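Local coordinates for protein endoglucanase (Clostridium thermocellum, PDB 2YIK) that probably hydrolyses internal glycosidic bonds of cellulose as a family 9 endoglucanase, with zinc and calcium ions bound in its catalytic domain, at residues A[49-54]-A[159-164]; A[58-63]-A[69-74]; A[331-336]-A[342-347]. One frame throughout, in Å; residues are numbered along the deposited sequence.

Contact 1 of 3, residues A[49-54]-A[159-164]; sequences FFYDAN and RYFNDY
Y51 and F161 bridge two helices, the short, weakly bonded 49-54 and the long 151-167, whose backbones stay well apart: the nearest CA atoms, those of Y51 and Y160, are 9.8 Å from each other. Across that gap the contact comes down to two rings. Y51 turns its CD1-CE1 side to F161, which answers with its far end, CE2 and CZ; CE1 of Y51 lies 4.0 Å from CZ of F161. Seen from F161, the tyrosine carbon sits at the ring edge, close to the ring plane. The tyrosine ring is met obliquely, so the pair is neither a stack nor a clean T. The two ring planes are 66° apart and their centroids 5.9 Å. The first side-chain bond of Y51 points toward 159-164, and chi1 (-68°) then sets the CD1-CE1 side to face F161. Its hydroxyl hydrogen-bonds to the carbonyl oxygen of I499, beyond the contact. Helix 124-140 packs against both rings, V134 on Y51 and A130 and A131 on F161, while F161 also meets the ring of F114. Within a domain of the (alpha/alpha)6-barrel family, the pair joins the two helices in the buried interior. No hydrogen bond crosses between the segments, and their mutual burial is only 68 Å². The contact therefore rests on dispersion and shape, and the I499 bond fixes the hydroxyl end of Y51.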
loop_
_atom_site.group_PDB
_atom_site.type_symbol
_atom_site.label_atom_id
_atom_site.label_comp_id
_atom_site.label_asym_id
_atom_site.label_seq_id
_atom_site.Cartn_x
_atom_site.Cartn_y
_atom_site.Cartn_z
ATOM N N PHE A 49 -13.594 -2.936 -0.602
ATOM C CA PHE A 49 -14.042 -3.953 -1.542
ATOM C C PHE A 49 -13.183 -4.087 -2.783
ATOM O O PHE A 49 -13.242 -5.109 -3.461
ATOM C CB PHE A 49 -15.502 -3.715 -1.918
ATOM C CG PHE A 49 -16.453 -4.209 -0.880
ATOM C CD1 PHE A 49 -16.911 -5.525 -0.902
ATOM C CD2 PHE A 49 -16.837 -3.381 0.165
ATOM C CE1 PHE A 49 -17.733 -6.008 0.118
ATOM C CE2 PHE A 49 -17.652 -3.847 1.180
ATOM C CZ PHE A 49 -18.106 -5.164 1.158
ATOM N N PHE A 50 -12.376 -3.074 -3.080
ATOM C CA PHE A 50 -11.506 -3.177 -4.242
ATOM C C PHE A 50 -10.502 -4.281 -3.968
ATOM O O PHE A 50 -10.093 -5.002 -4.873
ATOM C CB PHE A 50 -10.727 -1.887 -4.506
ATOM C CG PHE A 50 -9.731 -2.030 -5.628
ATOM C CD1 PHE A 50 -10.157 -2.081 -6.950
ATOM C CD2 PHE A 50 -8.367 -2.151 -5.359
ATOM C CE1 PHE A 50 -9.248 -2.294 -7.981
ATOM C CE2 PHE A 50 -7.454 -2.364 -6.381
ATOM C CZ PHE A 50 -7.890 -2.418 -7.697
ATOM N N TYR A 51 -10.104 -4.415 -2.712
ATOM C CA TYR A 51 -9.137 -5.436 -2.366
ATOM C C TYR A 51 -9.734 -6.825 -2.541
ATOM O O TYR A 51 -9.048 -7.738 -3.001
ATOM C CB TYR A 51 -8.614 -5.184 -0.952
ATOM C CG TYR A 51 -7.783 -3.920 -0.922
ATOM C CD1 TYR A 51 -6.546 -3.865 -1.569
ATOM C CD2 TYR A 51 -8.276 -2.750 -0.342
ATOM C CE1 TYR A 51 -5.821 -2.672 -1.646
ATOM C CE2 TYR A 51 -7.563 -1.553 -0.413
ATOM C CZ TYR A 51 -6.338 -1.518 -1.071
ATOM O OH TYR A 51 -5.656 -0.329 -1.188
ATOM N N ASP A 52 -11.013 -6.983 -2.212
ATOM C CA ASP A 52 -11.658 -8.278 -2.391
ATOM C C ASP A 52 -11.647 -8.646 -3.871
ATOM O O ASP A 52 -11.520 -9.819 -4.227
ATOM C CB ASP A 52 -13.107 -8.249 -1.901
ATOM C CG ASP A 52 -13.216 -7.974 -0.419
ATOM O OD1 ASP A 52 -12.676 -6.939 0.028
ATOM O OD2 ASP A 52 -13.843 -8.790 0.296
ATOM N N ALA A 53 -11.775 -7.637 -4.732
ATOM C CA ALA A 53 -11.798 -7.863 -6.171
ATOM C C ALA A 53 -10.443 -8.257 -6.736
ATOM O O ALA A 53 -10.369 -8.808 -7.833
ATOM C CB ALA A 53 -12.319 -6.621 -6.888
ATOM N N ASN A 54 -9.375 -7.974 -5.994
ATOM C CA ASN A 54 -8.028 -8.307 -6.451
ATOM C C ASN A 54 -7.352 -9.456 -5.709
ATOM O O ASN A 54 -6.182 -9.739 -5.957
ATOM C CB ASN A 54 -7.102 -7.079 -6.393
ATOM C CG ASN A 54 -7.273 -6.147 -7.589
ATOM O OD1 ASN A 54 -6.328 -5.470 -8.007
ATOM N ND2 ASN A 54 -8.480 -6.094 -8.128
ATOM N N ARG A 159 -4.472 -9.397 6.739
ATOM C CA ARG A 159 -3.944 -10.737 6.967
ATOM C C ARG A 159 -3.605 -11.368 5.623
ATOM O O ARG A 159 -2.591 -12.056 5.489
ATOM C CB ARG A 159 -4.965 -11.624 7.689
ATOM C CG ARG A 159 -5.024 -11.431 9.196
ATOM C CD ARG A 159 -6.172 -12.243 9.792
ATOM N NE ARG A 159 -6.276 -12.109 11.247
ATOM C CZ ARG A 159 -5.542 -12.793 12.123
ATOM N NH1 ARG A 159 -4.637 -13.673 11.701
ATOM N NH2 ARG A 159 -5.723 -12.605 13.421
ATOM N N TYR A 160 -4.447 -11.128 4.621
ATOM C CA TYR A 160 -4.199 -11.692 3.306
ATOM C C TYR A 160 -2.920 -11.124 2.690
ATOM O O TYR A 160 -2.184 -11.850 2.018
ATOM C CB TYR A 160 -5.391 -11.448 2.374
ATOM C CG TYR A 160 -5.577 -12.547 1.339
ATOM C CD1 TYR A 160 -6.035 -13.813 1.716
ATOM C CD2 TYR A 160 -5.286 -12.324 -0.007
ATOM C CE1 TYR A 160 -6.200 -14.830 0.780
ATOM C CE2 TYR A 160 -5.450 -13.333 -0.954
ATOM C CZ TYR A 160 -5.904 -14.586 -0.554
ATOM O OH TYR A 160 -6.052 -15.597 -1.478
ATOM N N PHE A 161 -2.654 -9.835 2.913
ATOM C CA PHE A 161 -1.432 -9.197 2.392
ATOM C C PHE A 161 -0.204 -9.781 3.082
ATOM O O PHE A 161 0.701 -10.309 2.447
ATOM C CB PHE A 161 -1.399 -7.687 2.681
ATOM C CG PHE A 161 -1.948 -6.821 1.581
ATOM C CD1 PHE A 161 -1.304 -6.722 0.347
ATOM C CD2 PHE A 161 -3.081 -6.050 1.806
ATOM C CE1 PHE A 161 -1.787 -5.858 -0.641
ATOM C CE2 PHE A 161 -3.569 -5.190 0.834
ATOM C CZ PHE A 161 -2.922 -5.090 -0.396
ATOM N N ASN A 162 -0.187 -9.660 4.405
ATOM C CA ASN A 162 0.938 -10.114 5.198
ATOM C C ASN A 162 1.188 -11.624 5.265
ATOM O O ASN A 162 2.332 -12.045 5.436
ATOM C CB ASN A 162 0.838 -9.509 6.601
ATOM C CG ASN A 162 0.960 -7.989 6.581
ATOM O OD1 ASN A 162 -0.033 -7.260 6.704
ATOM N ND2 ASN A 162 2.186 -7.502 6.410
ATOM N N ASP A 163 0.147 -12.442 5.142
ATOM C CA ASP A 163 0.375 -13.884 5.166
ATOM C C ASP A 163 1.085 -14.255 3.868
ATOM O O ASP A 163 1.872 -15.200 3.821
ATOM C CB ASP A 163 -0.943 -14.660 5.295
ATOM C CG ASP A 163 -1.597 -14.472 6.654
ATOM O OD1 ASP A 163 -0.883 -14.117 7.610
ATOM O OD2 ASP A 163 -2.820 -14.690 6.774
ATOM N N TYR A 164 0.802 -13.485 2.817
ATOM C CA TYR A 164 1.421 -13.692 1.515
ATOM C C TYR A 164 2.911 -13.359 1.639
ATOM O O TYR A 164 3.760 -14.129 1.194
ATOM C CB TYR A 164 0.739 -12.798 0.470
ATOM C CG TYR A 164 1.476 -12.623 -0.845
ATOM C CD1 TYR A 164 1.787 -13.714 -1.656
ATOM C CD2 TYR A 164 1.811 -11.347 -1.302
ATOM C CE1 TYR A 164 2.410 -13.536 -2.897
ATOM C CE2 TYR A 164 2.431 -11.154 -2.529
ATOM C CZ TYR A 164 2.730 -12.249 -3.327
ATOM O OH TYR A 164 3.344 -12.051 -4.549
#

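Contact 2 of 3, residues A[58-63]-A[69-74]; sequences TGVDEN and RGDCHV. With ZN (zinc ion), chain E.
D71 meets the start of the short helix 60-63 in a compact loop region whose second limb carries half of a Cys2His2 zinc site. Its OD1 accepts the N-H of D61, which comes in almost in line with the C-O bond, at 3.3 Å between D61 N and D71 OD1 and 164° at the hydrogen. A weak return bond runs from D71 N to D61 OD2. The two carboxylates therefore come close, with D61 OD2 3.2 Å from D71 OD1 and their planes 41° apart; E62 adds a third acid nearby, which may raise the affinity of one of them for a proton. Next to these acids V60 packs tightly, its CG2 3.2 Å from the carbonyl O of G70. The same methyl lies over one face of the R69 guanidinium, offset toward its rim. At the other end of the contact, T58 CG2 touches V74 CG1. The R69 group is fixed by a salt bridge from NE to E198 and by NH1 bonds to the carbonyls of A53 and M55. Further along, C72 SG binds zinc at 2.3 Å and H73 ND1 at 2.1 Å; C56 and H115 complete the site, and D200 takes a hydrogen bond from H73 NE2. G59 occupies the N-cap position of the helix, and N63 ND2 gives its carbonyl O a 2.7 Å hydrogen bond that lies in the plane of the N63 amide.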
loop_
_atom_site.group_PDB
_atom_site.type_symbol
_atom_site.label_atom_id
_atom_site.label_comp_id
_atom_site.label_asym_id
_atom_site.label_seq_id
_atom_site.Cartn_x
_atom_site.Cartn_y
_atom_site.Cartn_z
ATOM N N THR A 58 -5.232 -19.485 -3.829
ATOM C CA THR A 58 -6.117 -20.538 -3.348
ATOM C C THR A 58 -7.033 -20.113 -2.205
ATOM O O THR A 58 -7.875 -20.889 -1.760
ATOM C CB THR A 58 -5.295 -21.760 -2.881
ATOM O OG1 THR A 58 -4.394 -21.368 -1.835
ATOM C CG2 THR A 58 -4.493 -22.327 -4.038
ATOM N N GLY A 59 -6.879 -18.886 -1.728
ATOM C CA GLY A 59 -7.725 -18.448 -0.636
ATOM C C GLY A 59 -8.774 -17.410 -0.982
ATOM O O GLY A 59 -9.360 -16.816 -0.079
ATOM N N VAL A 60 -9.056 -17.185 -2.261
ATOM C CA VAL A 60 -10.034 -16.148 -2.541
ATOM C C VAL A 60 -11.512 -16.456 -2.269
ATOM O O VAL A 60 -12.210 -15.550 -1.828
ATOM C CB VAL A 60 -9.824 -15.493 -3.959
ATOM C CG1 VAL A 60 -8.855 -16.290 -4.774
ATOM C CG2 VAL A 60 -11.149 -15.311 -4.677
ATOM N N ASP A 61 -12.028 -17.672 -2.488
ATOM C CA ASP A 61 -13.448 -17.832 -2.149
ATOM C C ASP A 61 -13.621 -17.844 -0.641
ATOM O O ASP A 61 -14.718 -17.622 -0.132
ATOM C CB ASP A 61 -14.138 -19.077 -2.767
ATOM C CG ASP A 61 -13.178 -20.174 -3.179
ATOM O OD1 ASP A 61 -12.574 -20.816 -2.293
ATOM O OD2 ASP A 61 -13.049 -20.404 -4.408
ATOM N N GLU A 62 -12.531 -18.080 0.079
ATOM C CA GLU A 62 -12.585 -18.098 1.537
ATOM C C GLU A 62 -12.420 -16.697 2.137
ATOM O O GLU A 62 -12.920 -16.415 3.233
ATOM C CB GLU A 62 -11.487 -19.008 2.103
ATOM C CG GLU A 62 -11.553 -20.477 1.648
ATOM C CD GLU A 62 -10.905 -20.714 0.277
ATOM O OE1 GLU A 62 -10.552 -19.727 -0.403
ATOM O OE2 GLU A 62 -10.744 -21.890 -0.126
ATOM N N ASN A 63 -11.736 -15.814 1.416
ATOM C CA ASN A 63 -11.480 -14.471 1.927
ATOM C C ASN A 63 -12.182 -13.282 1.267
ATOM O O ASN A 63 -12.367 -12.244 1.904
ATOM C CB ASN A 63 -9.971 -14.235 1.932
ATOM C CG ASN A 63 -9.256 -15.114 2.939
ATOM O OD1 ASN A 63 -9.156 -14.774 4.120
ATOM N ND2 ASN A 63 -8.773 -16.264 2.481
ATOM N N ARG A 69 -15.762 -13.506 -7.557
ATOM C CA ARG A 69 -14.322 -13.782 -7.490
ATOM C C ARG A 69 -14.098 -15.169 -6.874
ATOM O O ARG A 69 -14.653 -15.489 -5.825
ATOM C CB ARG A 69 -13.575 -12.745 -6.640
ATOM C CG ARG A 69 -13.288 -11.395 -7.314
ATOM C CD ARG A 69 -12.597 -11.557 -8.662
ATOM N NE ARG A 69 -11.701 -12.711 -8.710
ATOM C CZ ARG A 69 -10.510 -12.785 -8.122
ATOM N NH1 ARG A 69 -10.039 -11.759 -7.423
ATOM N NH2 ARG A 69 -9.793 -13.900 -8.228
ATOM N N GLY A 70 -13.304 -15.996 -7.546
ATOM C CA GLY A 70 -12.996 -17.326 -7.034
ATOM C C GLY A 70 -11.488 -17.518 -7.068
ATOM O O GLY A 70 -10.765 -16.627 -7.518
ATOM N N ASP A 71 -11.003 -18.669 -6.607
ATOM C CA ASP A 71 -9.568 -18.949 -6.605
ATOM C C ASP A 71 -8.982 -18.741 -7.993
ATOM O O ASP A 71 -9.606 -19.085 -8.994
ATOM C CB ASP A 71 -9.295 -20.393 -6.160
ATOM C CG ASP A 71 -9.664 -20.637 -4.715
ATOM O OD1 ASP A 71 -9.927 -19.658 -3.996
ATOM O OD2 ASP A 71 -9.683 -21.813 -4.287
ATOM N N CYS A 72 -7.776 -18.187 -8.052
ATOM C CA CYS A 72 -7.129 -17.933 -9.334
ATOM C C CYS A 72 -5.627 -18.159 -9.265
ATOM O O CYS A 72 -5.038 -18.119 -8.185
ATOM C CB CYS A 72 -7.396 -16.496 -9.780
ATOM S SG CYS A 72 -6.907 -15.277 -8.537
ATOM N N HIS A 73 -5.020 -18.363 -10.433
ATOM C CA HIS A 73 -3.586 -18.604 -10.548
ATOM C C HIS A 73 -3.140 -19.551 -9.444
ATOM O O HIS A 73 -2.090 -19.359 -8.826
ATOM C CB HIS A 73 -2.820 -17.280 -10.464
ATOM C CG HIS A 73 -3.359 -16.225 -11.379
ATOM N ND1 HIS A 73 -4.149 -15.187 -10.939
ATOM C CD2 HIS A 73 -3.286 -16.096 -12.728
ATOM C CE1 HIS A 73 -4.545 -14.465 -11.973
ATOM N NE2 HIS A 73 -4.035 -14.997 -13.069
ATOM N N VAL A 74 -3.946 -20.584 -9.203
ATOM C CA VAL A 74 -3.619 -21.538 -8.158
ATOM C C VAL A 74 -2.315 -22.281 -8.442
ATOM O O VAL A 74 -1.731 -22.869 -7.535
ATOM C CB VAL A 74 -4.783 -22.540 -7.912
ATOM C CG1 VAL A 74 -6.043 -21.773 -7.509
ATOM C CG2 VAL A 74 -5.037 -23.385 -9.158
HETATM ZN ZN ZN E . -4.848 -14.407 -9.162
#

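Contact 3 of 3, residues A[331-336]-A[342-347]; sequences EINDLY and NFEDRY. With CA (calcium ion), chain B.
F343 points its side chain into helix 322-336 and is met there by I332, N333 and Y336, while E344, the next residue, turns to a calcium ion. The two helical segments run mostly against each other, with 136° between their directions and 10.9 Å between their axes at closest approach. The phenyl ring fills part of that separation. Its CE2 touches CG2 of I332 at 3.7 Å, the two side chains crossing at about a right angle, and its CZ reaches CB of Y336 at 4.0 Å. I332, N333 and Y336 each reach the ring at a slant. Y290, L299 and F303, from helices 279-293 and 296-305, also pack on F343.

N333 extends with CG anti to its backbone N (chi1 178°), which brings the amide end close to E344. Its nearer amide atom, ND2 as deposited, is 3.7 Å from F343 CB, at the root of the phenyl side chain. The E344 chain bends at chi2 and brings its carboxylate back to the ion, which it grips with both oxygens, OE1 and OE2 each 2.7 Å from calcium. Amide and carboxylate stand perpendicular, their planes 90° apart. As modelled, ND2 of N333 lies 2.5 Å from calcium; since an amide oxygen is the usual calcium ligand, this amide is probably turned over, and if so the water 1 to OD1 hydrogen bond is doubtful too. The water itself sits 2.6 Å from the ion. D337 and the carbonyl of S340, from the turn, complete the site, and D337 OD2 also accepts the N-H of F343.

Beside the apolar F343 contact, calcium draws ligands from one helix end, the turn and the next helix; the E344 and D337 carboxylates can probably lie close because they share the divalent ion.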
loop_
_atom_site.group_PDB
_atom_site.type_symbol
_atom_site.label_atom_id
_atom_site.label_comp_id
_atom_site.label_asym_id
_atom_site.label_seq_id
_atom_site.Cartn_x
_atom_site.Cartn_y
_atom_site.Cartn_z
ATOM N N GLU A 331 5.616 10.930 15.415
ATOM C CA GLU A 331 4.778 10.310 16.437
ATOM C C GLU A 331 5.681 9.653 17.478
ATOM O O GLU A 331 5.366 9.647 18.657
ATOM C CB GLU A 331 3.834 9.274 15.812
ATOM C CG GLU A 331 2.820 9.886 14.857
ATOM C CD GLU A 331 1.895 8.871 14.196
ATOM O OE1 GLU A 331 1.753 7.737 14.697
ATOM O OE2 GLU A 331 1.296 9.222 13.161
ATOM N N ILE A 332 6.807 9.109 17.031
ATOM C CA ILE A 332 7.765 8.472 17.925
ATOM C C ILE A 332 8.326 9.535 18.869
ATOM O O ILE A 332 8.468 9.310 20.074
ATOM C CB ILE A 332 8.908 7.819 17.110
ATOM C CG1 ILE A 332 8.416 6.488 16.533
ATOM C CG2 ILE A 332 10.159 7.649 17.971
ATOM C CD1 ILE A 332 9.343 5.885 15.508
ATOM N N ASN A 333 8.629 10.702 18.312
ATOM C CA ASN A 333 9.161 11.789 19.106
ATOM C C ASN A 333 8.144 12.279 20.128
ATOM O O ASN A 333 8.501 12.569 21.268
ATOM C CB ASN A 333 9.572 12.962 18.224
ATOM C CG ASN A 333 10.074 14.127 19.038
ATOM O OD1 ASN A 333 9.423 15.168 19.141
ATOM N ND2 ASN A 333 11.229 13.943 19.644
ATOM N N ASP A 334 6.883 12.381 19.714
ATOM C CA ASP A 334 5.823 12.841 20.608
ATOM C C ASP A 334 5.617 11.868 21.758
ATOM O O ASP A 334 5.419 12.271 22.901
ATOM C CB ASP A 334 4.495 12.992 19.856
ATOM C CG ASP A 334 4.461 14.214 18.944
ATOM O OD1 ASP A 334 5.321 15.110 19.088
ATOM O OD2 ASP A 334 3.549 14.282 18.090
ATOM N N LEU A 335 5.673 10.584 21.430
ATOM C CA LEU A 335 5.477 9.498 22.379
ATOM C C LEU A 335 6.578 9.331 23.429
ATOM O O LEU A 335 6.302 9.163 24.620
ATOM C CB LEU A 335 5.365 8.188 21.594
ATOM C CG LEU A 335 4.158 7.254 21.655
ATOM C CD1 LEU A 335 2.868 8.015 21.885
ATOM C CD2 LEU A 335 4.119 6.477 20.343
ATOM N N TYR A 336 7.822 9.392 22.968
ATOM C CA TYR A 336 8.975 9.151 23.814
ATOM C C TYR A 336 9.979 10.263 24.083
ATOM O O TYR A 336 10.848 10.099 24.931
ATOM C CB TYR A 336 9.724 7.948 23.240
ATOM C CG TYR A 336 8.843 6.736 23.082
ATOM C CD1 TYR A 336 8.357 6.064 24.201
ATOM C CD2 TYR A 336 8.466 6.273 21.819
ATOM C CE1 TYR A 336 7.516 4.963 24.078
ATOM C CE2 TYR A 336 7.621 5.163 21.682
ATOM C CZ TYR A 336 7.153 4.512 22.821
ATOM O OH TYR A 336 6.339 3.401 22.710
ATOM N N ASN A 342 16.669 15.368 22.832
ATOM C CA ASN A 342 17.482 14.175 22.612
ATOM C C ASN A 342 17.386 13.552 21.227
ATOM O O ASN A 342 18.411 13.345 20.580
ATOM C CB ASN A 342 17.178 13.109 23.670
ATOM C CG ASN A 342 17.839 13.415 24.998
ATOM O OD1 ASN A 342 17.167 13.722 25.984
ATOM N ND2 ASN A 342 19.170 13.353 25.025
ATOM N N PHE A 343 16.173 13.246 20.773
ATOM C CA PHE A 343 15.998 12.637 19.455
ATOM C C PHE A 343 16.459 13.586 18.348
ATOM O O PHE A 343 17.115 13.167 17.397
ATOM C CB PHE A 343 14.528 12.245 19.228
ATOM C CG PHE A 343 14.084 11.012 19.989
ATOM C CD1 PHE A 343 14.851 10.485 21.030
ATOM C CD2 PHE A 343 12.867 10.400 19.681
ATOM C CE1 PHE A 343 14.408 9.368 21.757
ATOM C CE2 PHE A 343 12.414 9.286 20.398
ATOM C CZ PHE A 343 13.185 8.768 21.437
ATOM N N GLU A 344 16.119 14.864 18.475
ATOM C CA GLU A 344 16.517 15.845 17.472
ATOM C C GLU A 344 18.037 15.948 17.370
ATOM O O GLU A 344 18.599 15.953 16.273
ATOM C CB GLU A 344 15.944 17.234 17.792
ATOM C CG GLU A 344 14.440 17.358 17.630
ATOM C CD GLU A 344 13.695 16.815 18.819
ATOM O OE1 GLU A 344 14.349 16.218 19.707
ATOM O OE2 GLU A 344 12.461 16.977 18.864
ATOM N N ASP A 345 18.703 16.033 18.517
ATOM C CA ASP A 345 20.150 16.143 18.523
ATOM C C ASP A 345 20.828 14.861 18.063
ATOM O O ASP A 345 21.896 14.914 17.454
ATOM C CB ASP A 345 20.646 16.560 19.909
ATOM C CG ASP A 345 20.233 17.973 20.260
ATOM O OD1 ASP A 345 19.879 18.732 19.326
ATOM O OD2 ASP A 345 20.269 18.333 21.459
ATOM N N ARG A 346 20.215 13.717 18.350
ATOM C CA ARG A 346 20.763 12.435 17.911
ATOM C C ARG A 346 20.641 12.372 16.389
ATOM O O ARG A 346 21.554 11.914 15.692
ATOM C CB ARG A 346 19.994 11.264 18.541
ATOM C CG ARG A 346 20.466 10.863 19.947
ATOM C CD ARG A 346 19.532 9.821 20.572
ATOM N NE ARG A 346 19.486 8.560 19.827
ATOM C CZ ARG A 346 18.580 7.603 20.027
ATOM N NH1 ARG A 346 17.641 7.760 20.950
ATOM N NH2 ARG A 346 18.610 6.487 19.304
ATOM N N TYR A 347 19.510 12.839 15.870
ATOM C CA TYR A 347 19.314 12.830 14.427
ATOM C C TYR A 347 20.325 13.744 13.723
ATOM O O TYR A 347 20.875 13.384 12.681
ATOM C CB TYR A 347 17.889 13.252 14.061
ATOM C CG TYR A 347 17.740 13.477 12.571
ATOM C CD1 TYR A 347 18.008 12.452 11.662
ATOM C CD2 TYR A 347 17.421 14.739 12.067
ATOM C CE1 TYR A 347 17.972 12.679 10.287
ATOM C CE2 TYR A 347 17.382 14.978 10.694
ATOM C CZ TYR A 347 17.662 13.943 9.811
ATOM O OH TYR A 347 17.645 14.185 8.459
HETATM CA CA CA B . 12.214 15.682 21.202
HETATM O O HOH W 1 10.222 17.403 21.119
#

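How the contacts relate
From the N terminus, helix 49-54 supplies the first half of contact 1, and the chain then runs straight into contact 2, a short closure of the five residues between 58-63 and 69-74. Only at 159-164 does contact 1 close, so its long loop encloses contact 2. The two touch in space, where Y160 packs on G59 and N63, joining the zinc-bearing loop to helices 49-54 and 151-167. Contact 3 follows later as a local closure between consecutive helices, its centre about 34 Å from that of contact 1 and 44 Å from that of contact 2, across the domain from the zinc.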